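Local coordinates for protein nicotinamide-nucleotide adenylyltransferase NadR family / Ribosylnicotinamide kinase (Lactococcus lactis subsp. cremoris, PDB 6GYE) that probably phosphorylates nicotinamide riboside in a P-loop kinase domain and adenylylates the resulting mononucleotide on the way to NAD+, at residues P25-H30 with T158-N163; Q32-C37 with E78-S83; R71-D76 with N172-R177. All coordinates share one frame; numbering follows the deposited sequence. Where two conformers were deposited one is given.

Contact 1: P25-H30 with T158-N163. With SO4 (sulfate ion), chain H; SO4 (sulfate ion), chain E.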
loop_
_atom_site.group_PDB
_atom_site.type_symbol
_atom_site.label_atom_id
_atom_site.label_comp_id
_atom_site.label_asym_id
_atom_site.label_seq_id
_atom_site.Cartn_x
_atom_site.Cartn_y
_atom_site.Cartn_z
ATOM N N PRO A 25 -3.813 10.337 0.280
ATOM C CA PRO A 25 -3.670 9.892 -1.107
ATOM C C PRO A 25 -4.423 10.714 -2.135
ATOM O O PRO A 25 -5.268 11.521 -1.780
ATOM C CB PRO A 25 -4.275 8.498 -1.049
ATOM C CG PRO A 25 -5.463 8.710 -0.115
ATOM C CD PRO A 25 -5.021 9.752 0.891
ATOM N N LEU A 26 -4.102 10.488 -3.408
ATOM C CA LEU A 26 -4.983 10.876 -4.502
ATOM C C LEU A 26 -6.320 10.150 -4.373
ATOM O O LEU A 26 -6.352 8.947 -4.102
ATOM C CB LEU A 26 -4.315 10.533 -5.834
ATOM C CG LEU A 26 -5.108 10.704 -7.128
ATOM C CD1 LEU A 26 -5.344 12.170 -7.408
ATOM C CD2 LEU A 26 -4.321 10.073 -8.275
ATOM N N HIS A 27 -7.428 10.872 -4.550
ATOM C CA HIS A 27 -8.743 10.232 -4.495
ATOM C C HIS A 27 -9.657 10.848 -5.547
ATOM O O HIS A 27 -9.266 11.758 -6.284
ATOM C CB HIS A 27 -9.358 10.302 -3.089
ATOM C CG HIS A 27 -9.573 11.694 -2.578
ATOM N ND1 HIS A 27 -10.578 12.517 -3.049
ATOM C CD2 HIS A 27 -8.926 12.400 -1.620
ATOM C CE1 HIS A 27 -10.530 13.674 -2.408
ATOM N NE2 HIS A 27 -9.541 13.627 -1.534
ATOM N N THR A 28 -10.890 10.331 -5.628
ATOM C CA THR A 28 -11.753 10.705 -6.741
ATOM C C THR A 28 -12.177 12.169 -6.681
ATOM O O THR A 28 -12.501 12.742 -7.730
ATOM C CB THR A 28 -12.994 9.794 -6.816
ATOM O OG1 THR A 28 -13.642 9.766 -5.568
ATOM C CG2 THR A 28 -12.609 8.375 -7.131
ATOM N N GLY A 29 -12.178 12.789 -5.491
ATOM C CA GLY A 29 -12.422 14.226 -5.421
ATOM C C GLY A 29 -11.397 15.019 -6.217
ATOM O O GLY A 29 -11.756 15.884 -7.020
ATOM N N HIS A 30 -10.101 14.726 -6.010
ATOM C CA HIS A 30 -9.055 15.287 -6.863
ATOM C C HIS A 30 -9.354 15.015 -8.328
ATOM O O HIS A 30 -9.270 15.915 -9.182
ATOM C CB HIS A 30 -7.688 14.687 -6.521
ATOM C CG HIS A 30 -7.189 15.014 -5.147
ATOM N ND1 HIS A 30 -6.921 14.040 -4.206
ATOM C CD2 HIS A 30 -6.842 16.193 -4.578
ATOM C CE1 HIS A 30 -6.470 14.612 -3.103
ATOM N NE2 HIS A 30 -6.409 15.917 -3.305
ATOM N N THR A 158 -8.738 13.467 4.742
ATOM C CA THR A 158 -8.629 13.198 6.172
ATOM C C THR A 158 -9.422 11.951 6.564
ATOM O O THR A 158 -8.941 11.116 7.339
ATOM C CB THR A 158 -9.114 14.426 6.953
ATOM O OG1 THR A 158 -8.115 15.448 6.872
ATOM C CG2 THR A 158 -9.357 14.090 8.415
ATOM N N GLN A 159 -10.630 11.798 6.017
ATOM C CA GLN A 159 -11.449 10.628 6.322
ATOM C C GLN A 159 -10.813 9.354 5.791
ATOM O O GLN A 159 -10.874 8.307 6.440
ATOM C CB GLN A 159 -12.859 10.826 5.756
ATOM C CG GLN A 159 -13.637 11.955 6.480
ATOM C CD GLN A 159 -14.933 12.381 5.784
ATOM O OE1 GLN A 159 -15.201 11.995 4.654
ATOM N NE2 GLN A 159 -15.720 13.218 6.460
ATOM N N ILE A 160 -10.194 9.422 4.615
ATOM C CA ILE A 160 -9.547 8.246 4.040
ATOM C C ILE A 160 -8.392 7.792 4.922
ATOM O O ILE A 160 -8.255 6.603 5.233
ATOM C CB ILE A 160 -9.092 8.555 2.604
ATOM C CG1 ILE A 160 -10.316 8.658 1.701
ATOM C CG2 ILE A 160 -8.118 7.516 2.084
ATOM C CD1 ILE A 160 -9.995 9.115 0.313
ATOM N N ARG A 161 -7.558 8.740 5.359
ATOM C CA ARG A 161 -6.428 8.400 6.213
ATOM C C ARG A 161 -6.881 7.853 7.563
ATOM O O ARG A 161 -6.223 6.972 8.120
ATOM C CB ARG A 161 -5.533 9.626 6.407
ATOM C CG ARG A 161 -4.741 10.019 5.155
ATOM C CD ARG A 161 -3.723 11.112 5.448
ATOM N NE ARG A 161 -4.363 12.360 5.816
ATOM C CZ ARG A 161 -4.643 13.327 4.948
ATOM N NH1 ARG A 161 -4.314 13.177 3.676
ATOM N NH2 ARG A 161 -5.254 14.434 5.345
ATOM N N GLU A 162 -8.010 8.337 8.087
ATOM C CA GLU A 162 -8.534 7.835 9.359
ATOM C C GLU A 162 -9.106 6.426 9.225
ATOM O O GLU A 162 -8.966 5.601 10.136
ATOM C CB GLU A 162 -9.615 8.765 9.899
ATOM C CG GLU A 162 -9.146 10.124 10.370
ATOM C CD GLU A 162 -10.311 11.001 10.839
ATOM O OE1 GLU A 162 -11.482 10.609 10.624
ATOM O OE2 GLU A 162 -10.055 12.076 11.428
ATOM N N ASN A 163 -9.810 6.145 8.132
ATOM C CA ASN A 163 -10.496 4.865 7.963
ATOM C C ASN A 163 -10.570 4.534 6.483
ATOM O O ASN A 163 -11.608 4.727 5.834
ATOM C CB ASN A 163 -11.892 4.914 8.587
ATOM C CG ASN A 163 -12.563 3.554 8.645
ATOM O OD1 ASN A 163 -12.072 2.571 8.086
ATOM N ND2 ASN A 163 -13.714 3.500 9.310
HETATM S S SO4 H . -4.587 13.912 9.037
HETATM O O1 SO4 H . -5.626 12.898 8.893
HETATM O O2 SO4 H . -3.310 13.356 8.598
HETATM O O3 SO4 H . -4.931 15.076 8.226
HETATM O O4 SO4 H . -4.488 14.315 10.436
HETATM S S SO4 E . -4.550 17.460 -0.523
HETATM O O1 SO4 E . -5.659 17.728 -1.431
HETATM O O2 SO4 E . -4.306 16.018 -0.403
HETATM O O3 SO4 E . -3.402 18.156 -1.094
HETATM O O4 SO4 E . -4.824 17.957 0.824
#
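I160 sends its two branches to different residues of the turn that leads into helix 28-40. The CG2 methyl of I160 meets the ring of P25 at CG, 3.6 Å away, where the proline follows a cis peptide bond. The longer branch ends at CD1 of I160, 3.7 Å from CB of H27, and approaches the imidazole of that residue obliquely. In I160, CG1 stands anti to the carbonyl carbon (chi1 -71°) and CG2 anti to the backbone N, which turns the long branch to H27 and the methyl to P25.

H27 is also the N-cap. Its ND1 accepts from G29 N at 2.9 Å, while H27 N donates at 3.2 Å to ND1 of H30, within that ring's plane, completing a capping box. The ring of H30 is thereby oriented so that NE2 of H30 donates almost straight (176°) to O1 of a sulfate, 2.7 Å away. The sequence HTGH in this setting is consistent with the HxGH signature of nucleotidyltransferases.

Helix 151-162 backs the turn from the I160 side, its I153 O receiving H27 NE2 and its R161 NH1 bonding A24 O. Helix 63-73 packs on L26 through L70, and F175 touches P25.

Contact 2: Q32-C37 with E78-S83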
loop_
_atom_site.group_PDB
_atom_site.type_symbol
_atom_site.label_atom_id
_atom_site.label_comp_id
_atom_site.label_asym_id
_atom_site.label_seq_id
_atom_site.Cartn_x
_atom_site.Cartn_y
_atom_site.Cartn_z
ATOM N N GLN A 32 -11.977 14.203 -10.132
ATOM C CA GLN A 32 -13.073 14.913 -10.778
ATOM C C GLN A 32 -12.694 16.357 -11.066
ATOM O O GLN A 32 -13.049 16.894 -12.120
ATOM C CB GLN A 32 -14.339 14.823 -9.923
ATOM C CG GLN A 32 -14.978 13.445 -10.053
ATOM C CD GLN A 32 -15.503 12.893 -8.737
ATOM O OE1 GLN A 32 -15.967 13.635 -7.878
ATOM N NE2 GLN A 32 -15.375 11.580 -8.553
ATOM N N GLN A 33 -11.963 16.999 -10.149
ATOM C CA GLN A 33 -11.549 18.376 -10.405
ATOM C C GLN A 33 -10.526 18.435 -11.525
ATOM O O GLN A 33 -10.595 19.321 -12.387
ATOM C CB GLN A 33 -10.984 19.028 -9.141
ATOM C CG GLN A 33 -12.049 19.384 -8.113
ATOM C CD GLN A 33 -11.547 20.359 -7.065
ATOM O OE1 GLN A 33 -10.347 20.441 -6.795
ATOM N NE2 GLN A 33 -12.468 21.104 -6.465
ATOM N N ILE A 34 -9.588 17.482 -11.540
ATOM C CA ILE A 34 -8.517 17.505 -12.532
ATOM C C ILE A 34 -9.087 17.331 -13.932
ATOM O O ILE A 34 -8.725 18.068 -14.860
ATOM C CB ILE A 34 -7.464 16.432 -12.200
ATOM C CG1 ILE A 34 -6.654 16.879 -10.976
ATOM C CG2 ILE A 34 -6.556 16.128 -13.422
ATOM C CD1 ILE A 34 -5.927 15.750 -10.273
ATOM N N TYR A 35 -10.018 16.384 -14.101
ATOM C CA TYR A 35 -10.587 16.185 -15.430
ATOM C C TYR A 35 -11.460 17.357 -15.873
ATOM O O TYR A 35 -11.532 17.634 -17.075
ATOM C CB TYR A 35 -11.353 14.857 -15.480
ATOM C CG TYR A 35 -10.381 13.688 -15.460
ATOM C CD1 TYR A 35 -9.280 13.672 -16.323
ATOM C CD2 TYR A 35 -10.525 12.637 -14.566
ATOM C CE1 TYR A 35 -8.368 12.626 -16.312
ATOM C CE2 TYR A 35 -9.617 11.599 -14.543
ATOM C CZ TYR A 35 -8.543 11.598 -15.423
ATOM O OH TYR A 35 -7.647 10.573 -15.394
ATOM N N LYS A 36 -12.116 18.069 -14.938
ATOM C CA LYS A 36 -12.799 19.303 -15.328
ATOM C C LYS A 36 -11.792 20.342 -15.770
ATOM O O LYS A 36 -11.979 21.006 -16.797
ATOM C CB LYS A 36 -13.663 19.859 -14.190
ATOM C CG LYS A 36 -14.912 19.045 -13.918
ATOM C CD LYS A 36 -15.865 19.735 -12.952
ATOM C CE LYS A 36 -17.034 18.828 -12.645
ATOM N NZ LYS A 36 -18.056 19.511 -11.861
ATOM N N CYS A 37 -10.706 20.474 -15.009
ATOM C CA CYS A 37 -9.636 21.395 -15.359
ATOM C C CYS A 37 -9.023 21.050 -16.718
ATOM O O CYS A 37 -8.711 21.947 -17.514
ATOM C CB CYS A 37 -8.592 21.362 -14.248
ATOM S SG CYS A 37 -7.249 22.506 -14.410
ATOM N N GLU A 78 -3.056 12.521 -22.497
ATOM C CA GLU A 78 -2.445 13.429 -23.457
ATOM C C GLU A 78 -1.889 14.670 -22.765
ATOM O O GLU A 78 -0.669 14.855 -22.665
ATOM C CB GLU A 78 -3.479 13.818 -24.514
ATOM C CG GLU A 78 -4.918 13.730 -24.007
ATOM C CD GLU A 78 -5.902 13.318 -25.092
ATOM O OE1 GLU A 78 -6.518 14.210 -25.713
ATOM O OE2 GLU A 78 -6.057 12.102 -25.326
ATOM N N ASN A 79 -2.796 15.510 -22.267
ATOM C CA ASN A 79 -2.488 16.875 -21.874
ATOM C C ASN A 79 -2.282 17.039 -20.367
ATOM O O ASN A 79 -2.497 18.133 -19.838
ATOM C CB ASN A 79 -3.602 17.806 -22.365
ATOM C CG ASN A 79 -4.991 17.448 -21.788
ATOM O OD1 ASN A 79 -5.287 16.285 -21.511
ATOM N ND2 ASN A 79 -5.846 18.458 -21.631
ATOM N N ILE A 80 -1.885 15.990 -19.649
ATOM C CA ILE A 80 -1.703 16.088 -18.203
ATOM C C ILE A 80 -0.290 15.661 -17.851
ATOM O O ILE A 80 0.095 14.515 -18.097
ATOM C CB ILE A 80 -2.735 15.265 -17.413
ATOM C CG1 ILE A 80 -4.161 15.735 -17.706
ATOM C CG2 ILE A 80 -2.483 15.383 -15.909
ATOM C CD1 ILE A 80 -5.214 14.890 -17.040
ATOM N N LYS A 81 0.476 16.582 -17.275
ATOM C CA LYS A 81 1.834 16.351 -16.814
ATOM C C LYS A 81 1.864 16.449 -15.295
ATOM O O LYS A 81 1.118 17.230 -14.700
ATOM C CB LYS A 81 2.801 17.372 -17.427
ATOM C CG LYS A 81 4.277 17.184 -17.057
ATOM C CD LYS A 81 4.879 15.979 -17.756
ATOM C CE LYS A 81 6.365 15.803 -17.444
ATOM N NZ LYS A 81 6.882 14.567 -18.099
ATOM N N VAL A 82 2.728 15.648 -14.673
ATOM C CA VAL A 82 2.889 15.606 -13.219
ATOM C C VAL A 82 4.292 16.073 -12.875
ATOM O O VAL A 82 5.277 15.563 -13.433
ATOM C CB VAL A 82 2.660 14.195 -12.645
ATOM C CG1 VAL A 82 2.958 14.200 -11.149
ATOM C CG2 VAL A 82 1.236 13.721 -12.908
ATOM N N SER A 83 4.383 17.023 -11.945
ATOM C CA SER A 83 5.652 17.621 -11.562
ATOM C C SER A 83 5.710 17.775 -10.047
ATOM O O SER A 83 4.686 17.780 -9.359
ATOM C CB SER A 83 5.856 18.978 -12.241
ATOM O OG SER A 83 4.925 19.924 -11.748
#
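The CA atoms of I34 and I80 lie 9.0 Å apart, the shortest backbone separation here, so helix 28-40 and strand 80-86 meet through side chains alone. All the direct contact converges on one methyl group, CD1 of I80. It lies 4.1 Å from CG2 of I34 and 4.0 Å from CE1 of Y35, touching two successive helical residues at nearly equal range. The extended second torsion of I80 (chi2 175°) carries CD1 to the end of the chain, in front of the helix.

The two partners are met differently. I34 presents a branch methyl, CG2, and its side chain runs obliquely to that of I80, whereas the side chain of Y35 lies at about a right angle to it and is touched at a ring carbon. The ring approach is oblique, so the evidence supports ordinary apolar packing and nothing more directional.

The pair lies in a Rossmann-like domain, probably the adenylyltransferase part, whose parallel sheet has strand order 3-2-1-4-5 with strand 80-86 as an outermost member. Helix 28-40 is the crossover between strands 15-21 and 43-50, and I34 accordingly also rests on L46 of strand 43-50.

Y35 leaves its helix pointing away from the strand, yet its ring swings back; the hydroxyl at its far end is tied to E77 OE2, just before the strand segment. Two residues on from I80, V82 packs on F67 and L70 of helix 63-73. Beside the pair, F74 at the end of that helix touches both I34 and Y35.

Contact 3: R71-D76 with N172-R177. With NNR (Nicotinamide riboside), chain I; SO4 (sulfate ion), chain D.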
loop_
_atom_site.group_PDB
_atom_site.type_symbol
_atom_site.label_atom_id
_atom_site.label_comp_id
_atom_site.label_asym_id
_atom_site.label_seq_id
_atom_site.Cartn_x
_atom_site.Cartn_y
_atom_site.Cartn_z
ATOM N N ARG A 71 2.469 9.903 -11.267
ATOM C CA ARG A 71 2.889 9.675 -12.641
ATOM C C ARG A 71 2.246 8.416 -13.188
ATOM O O ARG A 71 1.754 8.400 -14.321
ATOM C CB ARG A 71 4.414 9.580 -12.732
ATOM C CG ARG A 71 5.126 10.917 -12.777
ATOM C CD ARG A 71 4.925 11.624 -14.105
ATOM N NE ARG A 71 5.766 12.819 -14.196
ATOM C CZ ARG A 71 7.048 12.806 -14.555
ATOM N NH1 ARG A 71 7.647 11.670 -14.876
ATOM N NH2 ARG A 71 7.737 13.933 -14.609
ATOM N N GLU A 72 2.209 7.359 -12.379
ATOM C CA GLU A 72 1.570 6.128 -12.814
ATOM C C GLU A 72 0.069 6.333 -12.968
ATOM O O GLU A 72 -0.538 5.846 -13.931
ATOM C CB GLU A 72 1.883 4.999 -11.829
ATOM C CG GLU A 72 1.403 3.644 -12.298
ATOM C CD GLU A 72 1.618 2.516 -11.280
ATOM O OE1 GLU A 72 2.500 2.613 -10.383
ATOM O OE2 GLU A 72 0.865 1.524 -11.376
ATOM N N ALA A 73 -0.539 7.064 -12.032
ATOM C CA ALA A 73 -1.983 7.257 -12.050
ATOM C C ALA A 73 -2.429 7.981 -13.301
ATOM O O ALA A 73 -3.509 7.697 -13.820
ATOM C CB ALA A 73 -2.436 8.029 -10.811
ATOM N N PHE A 74 -1.611 8.897 -13.811
ATOM C CA PHE A 74 -1.926 9.643 -15.022
ATOM C C PHE A 74 -1.020 9.229 -16.192
ATOM O O PHE A 74 -0.622 10.053 -17.018
ATOM C CB PHE A 74 -1.872 11.144 -14.723
ATOM C CG PHE A 74 -2.962 11.604 -13.752
ATOM C CD1 PHE A 74 -4.259 11.849 -14.202
ATOM C CD2 PHE A 74 -2.703 11.724 -12.391
ATOM C CE1 PHE A 74 -5.276 12.243 -13.327
ATOM C CE2 PHE A 74 -3.705 12.110 -11.499
ATOM C CZ PHE A 74 -5.004 12.377 -11.968
ATOM N N ASN A 75 -0.706 7.930 -16.301
ATOM C CA ASN A 75 0.240 7.465 -17.320
ATOM C C ASN A 75 -0.362 7.359 -18.715
ATOM O O ASN A 75 0.357 7.006 -19.654
ATOM C CB ASN A 75 0.858 6.109 -16.933
ATOM C CG ASN A 75 -0.160 4.958 -16.880
ATOM O OD1 ASN A 75 -1.346 5.127 -17.141
ATOM N ND2 ASN A 75 0.329 3.768 -16.556
ATOM N N ASP A 76 -1.645 7.633 -18.875
ATOM C CA ASP A 76 -2.338 7.468 -20.148
ATOM C C ASP A 76 -3.133 8.720 -20.480
ATOM O O ASP A 76 -4.304 8.647 -20.863
ATOM C CB ASP A 76 -3.244 6.233 -20.122
ATOM C CG ASP A 76 -3.825 5.902 -21.492
ATOM O OD1 ASP A 76 -3.226 6.277 -22.523
ATOM O OD2 ASP A 76 -4.911 5.288 -21.536
ATOM N N ASN A 172 -7.523 6.308 -5.123
ATOM C CA ASN A 172 -6.932 5.948 -6.405
ATOM C C ASN A 172 -6.199 4.608 -6.289
ATOM O O ASN A 172 -5.481 4.363 -5.316
ATOM C CB ASN A 172 -5.973 7.042 -6.876
ATOM C CG ASN A 172 -5.313 6.705 -8.222
ATOM O OD1 ASN A 172 -4.303 5.991 -8.285
ATOM N ND2 ASN A 172 -5.904 7.201 -9.303
ATOM N N ARG A 173 -6.361 3.750 -7.312
ATOM C CA ARG A 173 -5.924 2.352 -7.199
ATOM C C ARG A 173 -4.430 2.210 -6.910
ATOM O O ARG A 173 -4.034 1.317 -6.150
ATOM C CB ARG A 173 -6.299 1.586 -8.469
ATOM C CG ARG A 173 -7.812 1.364 -8.562
ATOM C CD ARG A 173 -8.203 0.631 -9.824
ATOM N NE ARG A 173 -9.653 0.659 -10.006
ATOM C CZ ARG A 173 -10.493 -0.231 -9.473
ATOM N NH1 ARG A 173 -10.028 -1.229 -8.718
ATOM N NH2 ARG A 173 -11.800 -0.129 -9.691
ATOM N N VAL A 174 -3.598 3.106 -7.445
ATOM C CA VAL A 174 -2.161 3.047 -7.177
ATOM C C VAL A 174 -1.859 3.199 -5.691
ATOM O O VAL A 174 -0.849 2.685 -5.197
ATOM C CB VAL A 174 -1.430 4.113 -8.014
ATOM C CG1 VAL A 174 0.068 4.012 -7.794
ATOM C CG2 VAL A 174 -1.755 3.910 -9.493
ATOM N N PHE A 175 -2.721 3.885 -4.952
ATOM C CA PHE A 175 -2.482 4.082 -3.531
ATOM C C PHE A 175 -3.069 2.976 -2.663
ATOM O O PHE A 175 -2.831 2.984 -1.451
ATOM C CB PHE A 175 -3.061 5.437 -3.067
ATOM C CG PHE A 175 -2.255 6.635 -3.512
ATOM C CD1 PHE A 175 -2.371 7.133 -4.802
ATOM C CD2 PHE A 175 -1.354 7.241 -2.641
ATOM C CE1 PHE A 175 -1.609 8.222 -5.216
ATOM C CE2 PHE A 175 -0.590 8.338 -3.042
ATOM C CZ PHE A 175 -0.722 8.831 -4.327
ATOM N N ARG A 176 -3.810 2.017 -3.242
ATOM C CA ARG A 176 -4.635 1.136 -2.409
ATOM C C ARG A 176 -3.802 0.144 -1.606
ATOM O O ARG A 176 -4.165 -0.201 -0.473
ATOM C CB ARG A 176 -5.683 0.417 -3.257
ATOM C CG ARG A 176 -6.862 1.350 -3.577
ATOM C CD ARG A 176 -7.949 0.678 -4.410
ATOM N NE ARG A 176 -8.936 1.653 -4.875
ATOM C CZ ARG A 176 -10.098 1.324 -5.440
ATOM N NH1 ARG A 176 -10.438 0.044 -5.607
ATOM N NH2 ARG A 176 -10.923 2.276 -5.855
ATOM N N ARG A 177 -2.700 -0.340 -2.175
ATOM C CA ARG A 177 -1.866 -1.309 -1.470
ATOM C C ARG A 177 -1.401 -0.761 -0.129
ATOM O O ARG A 177 -1.442 -1.465 0.892
ATOM C CB ARG A 177 -0.676 -1.699 -2.352
ATOM C CG ARG A 177 0.518 -2.230 -1.587
ATOM C CD ARG A 177 1.637 -2.623 -2.536
ATOM N NE ARG A 177 2.517 -1.520 -2.916
ATOM C CZ ARG A 177 2.437 -0.850 -4.069
ATOM N NH1 ARG A 177 1.501 -1.161 -4.976
ATOM N NH2 ARG A 177 3.299 0.136 -4.317
HETATM O O2R NNR I . 3.220 -6.174 -3.168
HETATM C C2R NNR I . 3.332 -5.474 -1.922
HETATM C C3R NNR I . 4.040 -4.132 -2.061
HETATM O O3R NNR I . 4.452 -3.859 -3.407
HETATM C C4R NNR I . 5.258 -4.200 -1.154
HETATM C C5R NNR I . 5.215 -3.113 -0.088
HETATM O O5R NNR I . 6.355 -3.242 0.769
HETATM O O4R NNR I . 5.272 -5.487 -0.530
HETATM C C1R NNR I . 4.166 -6.292 -0.946
HETATM N N1 NNR I . 3.351 -6.653 0.215
HETATM C C2 NNR I . 3.469 -7.876 0.750
HETATM C C6 NNR I . 2.497 -5.757 0.729
HETATM C C5 NNR I . 1.712 -6.075 1.831
HETATM C C4 NNR I . 1.816 -7.334 2.403
HETATM C C3 NNR I . 2.708 -8.245 1.853
HETATM C C7 NNR I . 2.848 -9.615 2.443
HETATM O O7 NNR I . 3.263 -10.527 1.747
HETATM N N7 NNR I . 2.514 -9.803 3.720
HETATM S S SO4 D . 3.554 1.256 -0.264
HETATM O O1 SO4 D . 2.654 1.869 -1.224
HETATM O O2 SO4 D . 4.515 0.424 -0.990
HETATM O O3 SO4 D . 4.293 2.269 0.476
HETATM O O4 SO4 D . 2.790 0.459 0.695
HETATM O O HOH W 1 -5.447 5.526 -12.112
#
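The carboxylate of E72 spans the forked end of V174, with OE1 of E72 3.8 Å from CG1 of V174 and OE2 of E72 4.0 Å from CG2 of V174. The side chain of E72 is extended, CG anti to the backbone N (chi1 -173°), and crosses the valine obliquely. Beside it, the methyl of A73 faces the amide of N172, its CB 3.7 Å from OD1 of N172.

That amide is held from both ends: OD1 of N172 accepts from V174 N at 3.1 Å in an Asx turn, the donor lying 37° out of the carbonyl plane, while ND2 bonds Q31 OE1.

Further along, R177 lines the nicotinamide riboside pocket, although its fit against the ribose is doubtful in detail. A sulfate sits at the edge of its guanidinium, reached by a weak bond from NE of R177 to O2 at 3.4 Å. A leucine in its place would probably leave N248 OD1 without the donor that NH1 supplies and the sulfate with K65 and Y69 but no guanidinium.

OE1 of E72 stays 6.6 Å from NH2 of R177, too far for a salt bridge. Across the segments the contact is therefore van der Waals in kind, and any influence of the glutamate on the arginine is likely to be through longer-range electrostatics.

How the contacts relate
From the N terminus, the turn before helix 28-40 opens contact 1, which closes only at helix 151-162. Nested inside that long loop, contact 2 joins the following part of helix 28-40 to strand 80-86. Contact 3 crosses both: it starts at the end of helix 63-73, within the loop of contact 2, and finishes beyond contact 1 at residues 172-177, where the chain passes toward the P-loop kinase part. The crossings are physical as well as topological. L26 O of contact 1 lies 3.1 Å from N172 N of contact 3, and V82 O of contact 2 lies 2.9 Å from R71 NE of contact 3, both probable hydrogen bonds.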